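Lactococcus lactis MG1363 DpsA (Lactococcus lactis, PDB 1ZS3) probably protects cells against oxidative stress as a Dps-family, ferritin-like dodecamer, and binds DNA by means of an N-terminal helix. Local coordinates at residues A[120-125]-A[153-158]. Sequence-based numbering, arbitrary orientation.
Sequences VDFQAQ and GYNLQV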
loop_
_atom_site.group_PDB
_atom_site.type_symbol
_atom_site.label_atom_id
_atom_site.label_comp_id
_atom_site.label_asym_id
_atom_site.label_seq_id
_atom_site.Cartn_x
_atom_site.Cartn_y
_atom_site.Cartn_z
ATOM N N VAL A 120 5.642 21.601 -31.883
ATOM C CA VAL A 120 4.838 22.147 -33.001
ATOM C C VAL A 120 3.504 21.423 -33.108
ATOM O O VAL A 120 2.463 22.050 -33.030
ATOM C CB VAL A 120 5.637 22.064 -34.373
ATOM C CG1 VAL A 120 4.746 22.298 -35.563
ATOM C CG2 VAL A 120 6.797 23.080 -34.353
ATOM N N ASP A 121 3.530 20.102 -33.270
ATOM C CA ASP A 121 2.346 19.273 -33.111
ATOM C C ASP A 121 1.379 19.768 -32.004
ATOM O O ASP A 121 0.187 19.930 -32.263
ATOM C CB ASP A 121 2.783 17.839 -32.783
ATOM C CG ASP A 121 2.849 16.956 -33.988
ATOM O OD1 ASP A 121 2.674 15.721 -33.904
ATOM O OD2 ASP A 121 3.090 17.421 -35.093
ATOM N N PHE A 122 1.879 19.984 -30.778
ATOM C CA PHE A 122 1.025 20.281 -29.607
ATOM C C PHE A 122 0.516 21.695 -29.643
ATOM O O PHE A 122 -0.557 21.961 -29.152
ATOM C CB PHE A 122 1.753 19.990 -28.291
ATOM C CG PHE A 122 1.618 18.577 -27.841
ATOM C CD1 PHE A 122 2.523 17.618 -28.234
ATOM C CD2 PHE A 122 0.583 18.198 -27.038
ATOM C CE1 PHE A 122 2.387 16.310 -27.846
ATOM C CE2 PHE A 122 0.448 16.872 -26.643
ATOM C CZ PHE A 122 1.354 15.936 -27.060
ATOM N N GLN A 123 1.286 22.609 -30.217
ATOM C CA GLN A 123 0.878 24.006 -30.372
ATOM C C GLN A 123 -0.273 23.972 -31.329
ATOM O O GLN A 123 -1.193 24.750 -31.210
ATOM C CB GLN A 123 2.007 24.848 -30.979
ATOM C CG GLN A 123 2.492 26.067 -30.162
ATOM C CD GLN A 123 3.963 26.489 -30.438
ATOM O OE1 GLN A 123 4.394 27.572 -29.996
ATOM N NE2 GLN A 123 4.720 25.639 -31.133
ATOM N N ALA A 124 -0.211 23.016 -32.264
ATOM C CA ALA A 124 -1.250 22.875 -33.307
ATOM C C ALA A 124 -2.485 22.275 -32.733
ATOM O O ALA A 124 -3.570 22.717 -33.071
ATOM C CB ALA A 124 -0.760 22.060 -34.513
ATOM N N GLN A 125 -2.380 21.298 -31.828
ATOM C CA GLN A 125 -3.582 20.724 -31.216
ATOM C C GLN A 125 -4.375 21.809 -30.463
ATOM O O GLN A 125 -5.613 21.696 -30.365
ATOM C CB GLN A 125 -3.290 19.597 -30.202
ATOM C CG GLN A 125 -2.466 18.416 -30.729
ATOM C CD GLN A 125 -2.479 17.267 -29.781
ATOM O OE1 GLN A 125 -3.418 17.107 -29.026
ATOM N NE2 GLN A 125 -1.421 16.477 -29.788
ATOM N N GLY A 153 -4.577 22.598 -20.623
ATOM C CA GLY A 153 -3.510 22.881 -19.679
ATOM C C GLY A 153 -2.434 21.797 -19.705
ATOM O O GLY A 153 -1.274 22.107 -19.545
ATOM N N TYR A 154 -2.812 20.544 -19.904
ATOM C CA TYR A 154 -1.834 19.477 -20.046
ATOM C C TYR A 154 -0.943 19.673 -21.279
ATOM O O TYR A 154 0.261 19.505 -21.208
ATOM C CB TYR A 154 -2.511 18.143 -20.155
ATOM C CG TYR A 154 -1.541 17.032 -20.475
ATOM C CD1 TYR A 154 -0.643 16.559 -19.502
ATOM C CD2 TYR A 154 -1.495 16.454 -21.747
ATOM C CE1 TYR A 154 0.230 15.525 -19.775
ATOM C CE2 TYR A 154 -0.615 15.421 -22.029
ATOM C CZ TYR A 154 0.252 14.976 -21.037
ATOM O OH TYR A 154 1.126 13.981 -21.322
ATOM N N ASN A 155 -1.538 20.067 -22.404
ATOM C CA ASN A 155 -0.800 20.372 -23.632
ATOM C C ASN A 155 0.209 21.522 -23.368
ATOM O O ASN A 155 1.344 21.417 -23.736
ATOM C CB ASN A 155 -1.777 20.735 -24.782
ATOM C CG ASN A 155 -2.380 19.448 -25.516
ATOM O OD1 ASN A 155 -2.305 18.357 -24.992
ATOM N ND2 ASN A 155 -2.980 19.777 -26.629
ATOM N N LEU A 156 -0.205 22.589 -22.719
ATOM C CA LEU A 156 0.692 23.726 -22.426
ATOM C C LEU A 156 1.907 23.314 -21.601
ATOM O O LEU A 156 3.000 23.860 -21.752
ATOM C CB LEU A 156 -0.041 24.793 -21.630
ATOM C CG LEU A 156 -0.251 26.109 -22.348
ATOM C CD1 LEU A 156 -0.527 25.863 -23.783
ATOM C CD2 LEU A 156 -1.390 26.891 -21.669
ATOM N N GLN A 157 1.706 22.342 -20.721
ATOM C CA GLN A 157 2.709 21.835 -19.823
ATOM C C GLN A 157 3.669 21.013 -20.607
ATOM O O GLN A 157 4.868 21.238 -20.498
ATOM C CB GLN A 157 1.997 20.980 -18.799
ATOM C CG GLN A 157 2.759 20.471 -17.644
ATOM C CD GLN A 157 1.956 19.380 -16.937
ATOM O OE1 GLN A 157 0.734 19.519 -16.736
ATOM N NE2 GLN A 157 2.606 18.277 -16.626
ATOM N N VAL A 158 3.165 20.099 -21.436
ATOM C CA VAL A 158 4.058 19.297 -22.250
ATOM C C VAL A 158 4.961 20.160 -23.131
ATOM O O VAL A 158 6.125 19.786 -23.345
ATOM C CB VAL A 158 3.306 18.313 -23.157
ATOM C CG1 VAL A 158 4.244 17.713 -24.175
ATOM C CG2 VAL A 158 2.637 17.215 -22.331
#
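Phe122 packs against Asn155 and Val158 in a buried contact between two near-antiparallel helices of the ferritin-like four-helix bundle, helix 111-138 and helix 142-165, which follow each other in the chain. Over the two short segments the axes approach to 9.5 Å with 157° between their directions, and no hydrogen bond links the segments directly. The backbones come nearest at Phe122 and Asn155, whose CA atoms are 6.2 Å apart. The Phe122 ring reaches across the gap and receives the Asn155 amide at its edge, Asn155 OD1 lying 3.5 Å from Phe122 CE2. Ring and amide stand almost perpendicular, 87° apart. CG1 of Val158 sits over the centre of one ring face, 4.3 Å above it, while NE2 of Gln125, one helical turn on from Phe122, lies over the rim of the opposite face. The phenyl group is thus held between a methyl and an amide nitrogen. Asn155 carries its CG beside its own backbone N (chi1 -83°), which brings ND2 alongside the Gln125 side chain, 3.6 Å from Gln125 CB. Its amide is roughly at right angles to that of Gln125, and ND2 is instead hydrogen-bonded to OD1 of Asn126. An alanine in place of Asn155 is likely to leave Asn126 OD1 without this donor and open a gap at the edge of the Phe122 ring. The amide nitrogen of Gln125 turns to the bundle interior, where Glu41 of helix 27-51 and Glu68 of helix 55-81 both accept hydrogen bonds from it. Helix 55-81 also lays Ile64 against Phe122 and Tyr154, so all four helices of the bundle meet around this contact.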